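Local coordinates for protein putative peptidyl-arginine deiminase (PDB 1XKN) that probably hydrolyses the guanidinium group of agmatine or of peptidyl-arginine, as a putative deiminase of the Porphyromonas-type family, at residues S17-W22 / V84-P89; P100-R105 / R111-M116; D161-G166 / V225-V230. All coordinates share one frame; numbering follows the deposited sequence.

Contact 1: residues S17-W22 / V84-P89; sequences STWLSW and VFHRIP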
loop_
_atom_site.group_PDB
_atom_site.type_symbol
_atom_site.label_atom_id
_atom_site.label_comp_id
_atom_site.label_asym_id
_atom_site.label_seq_id
_atom_site.Cartn_x
_atom_site.Cartn_y
_atom_site.Cartn_z
ATOM N N SER A 17 2.661 13.576 4.015
ATOM C CA SER A 17 3.760 13.076 3.188
ATOM C C SER A 17 3.484 11.653 2.724
ATOM O O SER A 17 2.446 11.069 3.038
ATOM C CB SER A 17 5.055 13.039 4.001
ATOM O OG SER A 17 5.073 11.894 4.852
ATOM N N THR A 18 4.431 11.113 1.963
ATOM C CA THR A 18 4.384 9.729 1.509
ATOM C C THR A 18 5.757 9.179 1.858
ATOM O O THR A 18 6.772 9.851 1.655
ATOM C CB THR A 18 4.193 9.584 -0.012
ATOM O OG1 THR A 18 2.889 10.048 -0.386
ATOM C CG2 THR A 18 4.329 8.111 -0.419
ATOM N N TRP A 19 5.781 7.968 2.400
ATOM C CA TRP A 19 7.033 7.323 2.767
ATOM C C TRP A 19 7.464 6.265 1.767
ATOM O O TRP A 19 6.634 5.581 1.166
ATOM C CB TRP A 19 6.924 6.673 4.144
ATOM C CG TRP A 19 7.010 7.655 5.256
ATOM C CD1 TRP A 19 6.016 8.467 5.712
ATOM C CD2 TRP A 19 8.181 7.985 6.012
ATOM N NE1 TRP A 19 6.496 9.290 6.705
ATOM C CE2 TRP A 19 7.822 9.014 6.907
ATOM C CE3 TRP A 19 9.501 7.515 6.014
ATOM C CZ2 TRP A 19 8.735 9.582 7.801
ATOM C CZ3 TRP A 19 10.412 8.081 6.904
ATOM C CH2 TRP A 19 10.020 9.106 7.783
ATOM N N LEU A 20 8.778 6.139 1.611
ATOM C CA LEU A 20 9.392 5.169 0.717
ATOM C C LEU A 20 10.633 4.613 1.400
ATOM O O LEU A 20 11.228 5.274 2.253
ATOM C CB LEU A 20 9.838 5.836 -0.586
ATOM C CG LEU A 20 8.810 6.549 -1.460
ATOM C CD1 LEU A 20 9.531 7.240 -2.611
ATOM C CD2 LEU A 20 7.797 5.545 -1.983
ATOM N N SER A 21 11.012 3.398 1.021
ATOM C CA SER A 21 12.217 2.758 1.537
ATOM C C SER A 21 13.039 2.492 0.282
ATOM O O SER A 21 12.734 1.577 -0.482
ATOM C CB SER A 21 11.887 1.442 2.255
ATOM O OG SER A 21 11.242 1.670 3.497
ATOM N N TRP A 22 14.061 3.316 0.060
ATOM C CA TRP A 22 14.912 3.195 -1.119
ATOM C C TRP A 22 15.416 1.766 -1.302
ATOM O O TRP A 22 15.859 1.130 -0.348
ATOM C CB TRP A 22 16.087 4.170 -1.022
ATOM C CG TRP A 22 16.691 4.480 -2.356
ATOM C CD1 TRP A 22 17.833 3.949 -2.888
ATOM C CD2 TRP A 22 16.139 5.335 -3.363
ATOM N NE1 TRP A 22 18.022 4.418 -4.163
ATOM C CE2 TRP A 22 16.997 5.272 -4.482
ATOM C CE3 TRP A 22 14.997 6.148 -3.429
ATOM C CZ2 TRP A 22 16.750 5.991 -5.661
ATOM C CZ3 TRP A 22 14.751 6.864 -4.600
ATOM C CH2 TRP A 22 15.626 6.779 -5.699
ATOM N N VAL A 84 12.764 14.511 1.600
ATOM C CA VAL A 84 13.552 14.432 2.824
ATOM C C VAL A 84 14.053 13.014 3.087
ATOM O O VAL A 84 13.266 12.062 3.130
ATOM C CB VAL A 84 12.713 14.883 4.042
ATOM C CG1 VAL A 84 13.570 14.896 5.292
ATOM C CG2 VAL A 84 12.118 16.261 3.780
ATOM N N PHE A 85 15.363 12.877 3.277
ATOM C CA PHE A 85 15.968 11.572 3.543
ATOM C C PHE A 85 16.141 11.300 5.027
ATOM O O PHE A 85 16.438 12.202 5.809
ATOM C CB PHE A 85 17.329 11.461 2.849
ATOM C CG PHE A 85 17.242 11.464 1.355
ATOM C CD1 PHE A 85 17.143 12.658 0.654
ATOM C CD2 PHE A 85 17.190 10.264 0.652
ATOM C CE1 PHE A 85 16.990 12.659 -0.730
ATOM C CE2 PHE A 85 17.037 10.255 -0.731
ATOM C CZ PHE A 85 16.935 11.454 -1.423
ATOM N N HIS A 86 15.952 10.041 5.405
ATOM C CA HIS A 86 16.101 9.627 6.789
ATOM C C HIS A 86 17.009 8.419 6.849
ATOM O O HIS A 86 16.841 7.474 6.077
ATOM C CB HIS A 86 14.745 9.262 7.398
ATOM C CG HIS A 86 13.756 10.381 7.371
ATOM N ND1 HIS A 86 13.051 10.726 6.237
ATOM C CD2 HIS A 86 13.389 11.266 8.327
ATOM C CE1 HIS A 86 12.293 11.775 6.498
ATOM N NE2 HIS A 86 12.479 12.123 7.758
ATOM N N ARG A 87 17.982 8.459 7.754
ATOM C CA ARG A 87 18.890 7.340 7.915
ATOM C C ARG A 87 18.151 6.325 8.770
ATOM O O ARG A 87 18.209 6.369 10.001
ATOM C CB ARG A 87 20.183 7.778 8.610
ATOM C CG ARG A 87 21.185 6.643 8.765
ATOM C CD ARG A 87 22.458 7.077 9.482
ATOM N NE ARG A 87 23.323 7.899 8.639
ATOM C CZ ARG A 87 24.571 8.233 8.958
ATOM N NH1 ARG A 87 25.099 7.815 10.100
ATOM N NH2 ARG A 87 25.292 8.978 8.133
ATOM N N ILE A 88 17.424 5.439 8.101
ATOM C CA ILE A 88 16.646 4.398 8.755
ATOM C C ILE A 88 16.891 3.102 7.989
ATOM O O ILE A 88 16.509 2.974 6.824
ATOM C CB ILE A 88 15.136 4.741 8.739
ATOM C CG1 ILE A 88 14.875 5.988 9.592
ATOM C CG2 ILE A 88 14.326 3.562 9.266
ATOM C CD1 ILE A 88 13.402 6.342 9.743
ATOM N N PRO A 89 17.542 2.122 8.635
ATOM C CA PRO A 89 17.830 0.844 7.982
ATOM C C PRO A 89 16.595 0.055 7.572
ATOM O O PRO A 89 15.577 0.056 8.267
ATOM C CB PRO A 89 18.669 0.107 9.023
ATOM C CG PRO A 89 18.123 0.615 10.310
ATOM C CD PRO A 89 17.979 2.099 10.041
#
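The six-membered ring of Trp19 meets the imidazole of His86, and this pair makes up most of the contact between 17-22 and 84-89. Trp19 CH2 stands over the centre of one imidazole face, with His86 CE1 as its nearest atom at 3.7 Å, while Trp19 CZ3 lies 3.8 Å from His86 ND1. The planes are inclined by 38° with centroids 4.7 Å apart, an oblique aromatic pair that is neither a parallel stack nor a T. The same Trp19 CZ3 also comes within 4.5 Å of Ile88 CD1, a loose apolar touch, and a branched apolar side chain suits the buried position of Ile88.

With Trp19 CG beside the backbone N (chi1 -77°), the six-membered ring is carried across to the imidazole although the CB bond does not point there. The two side chains cross at about a right angle. Strand 52-57 runs between 15-21 and 83-87, parallel to both, and its Asn54 touches both rings. Helix 131-144 packs against the same group, with Val140 and Gln144 on Trp19 and Arg139 on Ile88.

A wide, flat indole is suited to spanning an intervening strand, and imidazole offers it a flat surface on an outer strand, 83-87. The three parallel strands, with helices 36-50 and 60-73 between them in the chain, form an alpha/beta arrangement. No hydrogen bond joins the two segments: what passes directly between them is dispersion and apolar contact, while strand 52-57 links their backbones.

Contact 2: residues P100-R105 / R111-M116; sequences PNYVIR and RDKVIM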
loop_
_atom_site.group_PDB
_atom_site.type_symbol
_atom_site.label_atom_id
_atom_site.label_comp_id
_atom_site.label_asym_id
_atom_site.label_seq_id
_atom_site.Cartn_x
_atom_site.Cartn_y
_atom_site.Cartn_z
ATOM N N PRO A 100 5.153 2.699 8.389
ATOM C CA PRO A 100 4.329 3.326 9.427
ATOM C C PRO A 100 2.828 3.413 9.166
ATOM O O PRO A 100 2.373 4.150 8.293
ATOM C CB PRO A 100 4.971 4.703 9.582
ATOM C CG PRO A 100 5.375 5.026 8.190
ATOM C CD PRO A 100 5.974 3.712 7.696
ATOM N N ASN A 101 2.073 2.650 9.949
ATOM C CA ASN A 101 0.620 2.617 9.860
ATOM C C ASN A 101 0.087 3.700 10.800
ATOM O O ASN A 101 -0.234 3.440 11.958
ATOM C CB ASN A 101 0.117 1.231 10.289
ATOM C CG ASN A 101 -1.390 1.062 10.138
ATOM O OD1 ASN A 101 -1.949 0.059 10.575
ATOM N ND2 ASN A 101 -2.050 2.038 9.519
ATOM N N TYR A 102 0.025 4.922 10.289
ATOM C CA TYR A 102 -0.462 6.065 11.052
ATOM C C TYR A 102 -1.948 5.943 11.348
ATOM O O TYR A 102 -2.727 5.559 10.481
ATOM C CB TYR A 102 -0.257 7.349 10.255
ATOM C CG TYR A 102 1.179 7.729 10.029
ATOM C CD1 TYR A 102 1.892 8.434 11.000
ATOM C CD2 TYR A 102 1.818 7.419 8.829
ATOM C CE1 TYR A 102 3.206 8.827 10.775
ATOM C CE2 TYR A 102 3.129 7.804 8.599
ATOM C CZ TYR A 102 3.813 8.511 9.571
ATOM O OH TYR A 102 5.096 8.931 9.332
ATOM N N VAL A 103 -2.329 6.287 12.573
ATOM C CA VAL A 103 -3.725 6.278 12.990
ATOM C C VAL A 103 -3.904 7.460 13.933
ATOM O O VAL A 103 -2.928 7.956 14.501
ATOM C CB VAL A 103 -4.123 4.990 13.759
ATOM C CG1 VAL A 103 -4.101 3.788 12.830
ATOM C CG2 VAL A 103 -3.195 4.778 14.947
ATOM N N ILE A 104 -5.140 7.919 14.086
ATOM C CA ILE A 104 -5.432 9.030 14.983
ATOM C C ILE A 104 -5.970 8.420 16.268
ATOM O O ILE A 104 -6.933 7.648 16.241
ATOM C CB ILE A 104 -6.510 9.983 14.402
ATOM C CG1 ILE A 104 -6.088 10.479 13.017
ATOM C CG2 ILE A 104 -6.732 11.157 15.354
ATOM C CD1 ILE A 104 -4.712 11.115 12.978
ATOM N N ARG A 105 -5.341 8.757 17.388
ATOM C CA ARG A 105 -5.756 8.238 18.684
ATOM C C ARG A 105 -6.622 9.240 19.431
ATOM O O ARG A 105 -6.300 10.427 19.493
ATOM C CB ARG A 105 -4.528 7.899 19.536
ATOM C CG ARG A 105 -4.864 7.445 20.952
ATOM C CD ARG A 105 -3.624 7.011 21.728
ATOM N NE ARG A 105 -2.661 8.091 21.922
ATOM C CZ ARG A 105 -1.495 7.942 22.545
ATOM N NH1 ARG A 105 -1.151 6.757 23.034
ATOM N NH2 ARG A 105 -0.669 8.973 22.678
ATOM N N ARG A 111 -6.947 14.336 20.868
ATOM C CA ARG A 111 -6.597 13.614 19.656
ATOM C C ARG A 111 -5.145 13.840 19.264
ATOM O O ARG A 111 -4.646 14.964 19.317
ATOM C CB ARG A 111 -7.510 14.067 18.512
ATOM C CG ARG A 111 -8.986 13.840 18.791
ATOM C CD ARG A 111 -9.897 14.553 17.799
ATOM N NE ARG A 111 -9.638 14.162 16.417
ATOM C CZ ARG A 111 -8.794 14.790 15.606
ATOM N NH1 ARG A 111 -8.123 15.853 16.032
ATOM N NH2 ARG A 111 -8.616 14.349 14.368
ATOM N N ASP A 112 -4.451 12.768 18.897
ATOM C CA ASP A 112 -3.072 12.898 18.450
ATOM C C ASP A 112 -2.724 11.824 17.435
ATOM O O ASP A 112 -3.370 10.776 17.372
ATOM C CB ASP A 112 -2.077 12.886 19.627
ATOM C CG ASP A 112 -2.097 11.597 20.434
ATOM O OD1 ASP A 112 -1.128 11.376 21.196
ATOM O OD2 ASP A 112 -3.061 10.814 20.333
ATOM N N LYS A 113 -1.723 12.103 16.612
ATOM C CA LYS A 113 -1.310 11.144 15.601
ATOM C C LYS A 113 -0.268 10.212 16.200
ATOM O O LYS A 113 0.682 10.656 16.844
ATOM C CB LYS A 113 -0.740 11.869 14.375
ATOM C CG LYS A 113 -0.415 10.935 13.213
ATOM C CD LYS A 113 -0.283 11.673 11.885
ATOM C CE LYS A 113 0.896 12.630 11.874
ATOM N NZ LYS A 113 1.003 13.353 10.568
ATOM N N VAL A 114 -0.469 8.915 16.009
ATOM C CA VAL A 114 0.462 7.924 16.524
ATOM C C VAL A 114 0.714 6.897 15.440
ATOM O O VAL A 114 0.013 6.870 14.429
ATOM C CB VAL A 114 -0.100 7.206 17.779
ATOM C CG1 VAL A 114 -0.469 8.230 18.844
ATOM C CG2 VAL A 114 -1.304 6.359 17.409
ATOM N N ILE A 115 1.729 6.066 15.637
ATOM C CA ILE A 115 2.034 5.024 14.671
ATOM C C ILE A 115 1.639 3.694 15.289
ATOM O O ILE A 115 2.070 3.359 16.389
ATOM C CB ILE A 115 3.528 5.027 14.299
ATOM C CG1 ILE A 115 3.825 6.262 13.438
ATOM C CG2 ILE A 115 3.896 3.730 13.563
ATOM C CD1 ILE A 115 5.276 6.430 13.052
HETATM N N MSE A 116 0.790 2.958 14.578
HETATM C CA MSE A 116 0.313 1.664 15.035
HETATM C C MSE A 116 1.262 0.627 14.455
HETATM O O MSE A 116 1.211 0.297 13.269
HETATM C CB MSE A 116 -1.128 1.438 14.553
HETATM C CG MSE A 116 -1.795 0.170 15.088
HETATM SE SE MSE A 116 -1.771 0.086 17.029
HETATM C CE MSE A 116 -2.879 1.642 17.362
HETATM O O HOH W 1 3.297 0.776 11.617
#
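Strands 101-107 and 110-119 form a beta hairpin at the middle of a four-stranded mixed sheet, and 100-105 pairs with 111-116 in antiparallel register. Val103 and Val114 are a hydrogen-bonded pair: each backbone N donates to the other's O at 3.0 Å. Arg105 and Asp112 form the next such pair, and here the side chains join as well. The guanidinium meets the carboxylate side-on, Arg105 NE to Asp112 OD2 at 3.2 Å and Arg105 NH2 to Asp112 OD1 at 2.9 Å, both oxygens using their syn lone pairs. The two planes lie only 16° apart, so the bidentate salt bridge is nearly flat. The bend of the arginine chain at chi3 (63°) turns its end into this position, and Val114 CG1 lies over one guanidinium face, offset toward the rim. Arg110 makes a second salt bridge to Asp112 OD2.

On the same face, Val103 CG2 presses on Val114 CG2 at 3.5 Å, tighter than usual for two methyl groups, and compact beta-branched residues suit such a place. The face carrying Tyr102, Ile104, Lys113 and Ile115 is turned partly to helix 131-144. There the Tyr102 and Ile115 side chains run side by side, pointing the same way, with Tyr102 CE1 3.7 Å from Ile115 CG1, while Tyr102 OH bonds to Gln144. The aliphatic part of Lys113 passes the ring and sends NZ to Glu344. A water bridges Asn101 N and Met116 O, the latter of a selenomethionine.

Strand 110-119 runs on to Asn117 and Trp118, which with Asn134 form the sodium site, and Asn101 OD1 bonds Trp118 NE1. Asp112 thus answers two arginines, which would probably favour its ionised form, and the paired charges sit beside the apolar Val103, Val114 and Met116 on one face.

Contact 3: residues D161-G166 / V225-V230; sequences DVNGAG and VNENTV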
loop_
_atom_site.group_PDB
_atom_site.type_symbol
_atom_site.label_atom_id
_atom_site.label_comp_id
_atom_site.label_asym_id
_atom_site.label_seq_id
_atom_site.Cartn_x
_atom_site.Cartn_y
_atom_site.Cartn_z
ATOM N N ASP A 161 -7.437 -2.704 3.441
ATOM C CA ASP A 161 -7.823 -1.489 2.731
ATOM C C ASP A 161 -9.084 -0.966 3.411
ATOM O O ASP A 161 -10.080 -1.680 3.508
ATOM C CB ASP A 161 -8.084 -1.792 1.253
ATOM C CG ASP A 161 -8.297 -0.535 0.428
ATOM O OD1 ASP A 161 -9.451 -0.073 0.330
ATOM O OD2 ASP A 161 -7.301 -0.004 -0.106
ATOM N N VAL A 162 -9.037 0.272 3.890
ATOM C CA VAL A 162 -10.179 0.849 4.599
ATOM C C VAL A 162 -10.931 1.931 3.828
ATOM O O VAL A 162 -10.368 2.588 2.953
ATOM C CB VAL A 162 -9.736 1.433 5.965
ATOM C CG1 VAL A 162 -9.052 0.353 6.791
ATOM C CG2 VAL A 162 -8.790 2.614 5.754
ATOM N N ASN A 163 -12.208 2.119 4.154
ATOM C CA ASN A 163 -13.006 3.134 3.472
ATOM C C ASN A 163 -13.033 4.431 4.281
ATOM O O ASN A 163 -13.647 5.417 3.874
ATOM C CB ASN A 163 -14.430 2.617 3.217
ATOM C CG ASN A 163 -15.325 2.723 4.434
ATOM O OD1 ASN A 163 -14.886 2.514 5.561
ATOM N ND2 ASN A 163 -16.593 3.039 4.207
ATOM N N GLY A 164 -12.355 4.416 5.427
ATOM C CA GLY A 164 -12.276 5.597 6.274
ATOM C C GLY A 164 -13.528 5.915 7.065
ATOM O O GLY A 164 -13.642 6.989 7.660
ATOM N N ALA A 165 -14.473 4.981 7.083
ATOM C CA ALA A 165 -15.716 5.194 7.803
ATOM C C ALA A 165 -16.191 3.944 8.529
ATOM O O ALA A 165 -17.376 3.818 8.843
ATOM C CB ALA A 165 -16.795 5.686 6.845
ATOM N N GLY A 166 -15.278 3.012 8.780
ATOM C CA GLY A 166 -15.663 1.811 9.501
ATOM C C GLY A 166 -15.508 0.484 8.786
ATOM O O GLY A 166 -15.582 -0.570 9.423
ATOM N N VAL A 225 -12.229 3.347 -3.255
ATOM C CA VAL A 225 -11.873 4.578 -3.966
ATOM C C VAL A 225 -12.614 5.740 -3.312
ATOM O O VAL A 225 -12.235 6.900 -3.463
ATOM C CB VAL A 225 -12.209 4.524 -5.482
ATOM C CG1 VAL A 225 -11.230 3.600 -6.196
ATOM C CG2 VAL A 225 -13.638 4.061 -5.693
ATOM N N ASN A 226 -13.690 5.408 -2.607
ATOM C CA ASN A 226 -14.471 6.373 -1.842
ATOM C C ASN A 226 -15.257 5.593 -0.791
ATOM O O ASN A 226 -15.197 4.362 -0.746
ATOM C CB ASN A 226 -15.389 7.245 -2.725
ATOM C CG ASN A 226 -16.471 6.463 -3.434
ATOM O OD1 ASN A 226 -17.280 5.786 -2.809
ATOM N ND2 ASN A 226 -16.497 6.569 -4.762
ATOM N N GLU A 227 -15.970 6.312 0.065
ATOM C CA GLU A 227 -16.730 5.717 1.156
ATOM C C GLU A 227 -17.577 4.488 0.832
ATOM O O GLU A 227 -17.676 3.569 1.649
ATOM C CB GLU A 227 -17.606 6.798 1.786
ATOM C CG GLU A 227 -17.989 6.549 3.223
ATOM C CD GLU A 227 -18.328 7.838 3.945
ATOM O OE1 GLU A 227 -19.375 8.447 3.631
ATOM O OE2 GLU A 227 -17.529 8.255 4.808
ATOM N N ASN A 228 -18.197 4.462 -0.343
ATOM C CA ASN A 228 -19.034 3.323 -0.696
ATOM C C ASN A 228 -18.728 2.700 -2.049
ATOM O O ASN A 228 -19.575 2.017 -2.625
ATOM C CB ASN A 228 -20.519 3.716 -0.613
ATOM C CG ASN A 228 -20.882 4.880 -1.522
ATOM O OD1 ASN A 228 -21.918 5.526 -1.327
ATOM N ND2 ASN A 228 -20.051 5.149 -2.518
ATOM N N THR A 229 -17.512 2.905 -2.550
ATOM C CA THR A 229 -17.148 2.344 -3.845
ATOM C C THR A 229 -15.845 1.556 -3.821
ATOM O O THR A 229 -14.824 2.032 -3.326
ATOM C CB THR A 229 -17.037 3.446 -4.916
ATOM O OG1 THR A 229 -18.270 4.177 -4.973
ATOM C CG2 THR A 229 -16.760 2.832 -6.283
ATOM N N VAL A 230 -15.898 0.343 -4.360
ATOM C CA VAL A 230 -14.732 -0.521 -4.425
ATOM C C VAL A 230 -14.390 -0.818 -5.875
ATOM O O VAL A 230 -15.271 -1.151 -6.672
ATOM C CB VAL A 230 -14.981 -1.871 -3.715
ATOM C CG1 VAL A 230 -13.773 -2.790 -3.889
ATOM C CG2 VAL A 230 -15.251 -1.638 -2.243
HETATM O O HOH W 2 -14.563 7.919 4.466
#
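Asn163 and Glu227 provide the close part of this contact. Asn163 ND2 donates to the backbone O of Glu227 at 2.8 Å, almost straight at 173°. The carbonyl receives it in plane, on a lone pair, and the acceptor lies within 1° of the amide plane, so the bond uses a lone pair of the one and the plane of the other. Asn163 CG sits between the backbone N and the carbonyl carbon (chi1 81°), which swings the amide toward the turn. Its other end is used as well: Asn163 OD1 accepts from Ala165 N at 2.9 Å, closing an Asx turn, and also from Leu167 N. An asparagine suits this place because one amide can serve its own loop and bind the neighbouring one.

The Glu227 side is looser. Its exposed side chain extends past the loop, bringing Glu227 OE2 within 3.4 Å of Ala165 CB, and no direct hydrogen bond joins its carboxylate to 161-166. Instead a water donates to Asn163 O at 2.7 Å and to Glu227 OE2 at 3.0 Å. The Ala165 methyl is what faces the carboxylate, and positive phi at Gly164 lets the loop turn back.

Within the second segment, Asn226 OD1 accepts from Asn228 N and Thr229 OG1, the first of these a second Asx turn that braces the type I turn from Asn226 to Thr229. Asp161, salt-bridged to Arg223, joins the same two regions. Here, then, the Asx-turn loop between strands 160-162 and 167-171 docks by its side chain on the beta hairpin turn joining 222-226 to 229-233.

Overall arrangement
From the N terminus, contact 1 comes first: 84-89 returns to 17-22, closing a loop of 61 residues rich in helix. Contact 2 follows as a short hairpin closure between 100-105 and 111-116, and contact 3 then closes 58 residues between 161-166 and 225-230. The three lie in series, none enclosing or crossing another. Contacts 1 and 2 touch, Trp19 NE1 lying 3.0 Å from Tyr102 OH, so the sheet of 15-21 and 83-87 abuts the hairpin sheet. Contact 3 joins two further sheets, its centre about 27 Å from that of contact 1, across the chain's centre, and about 19 Å from that of contact 2.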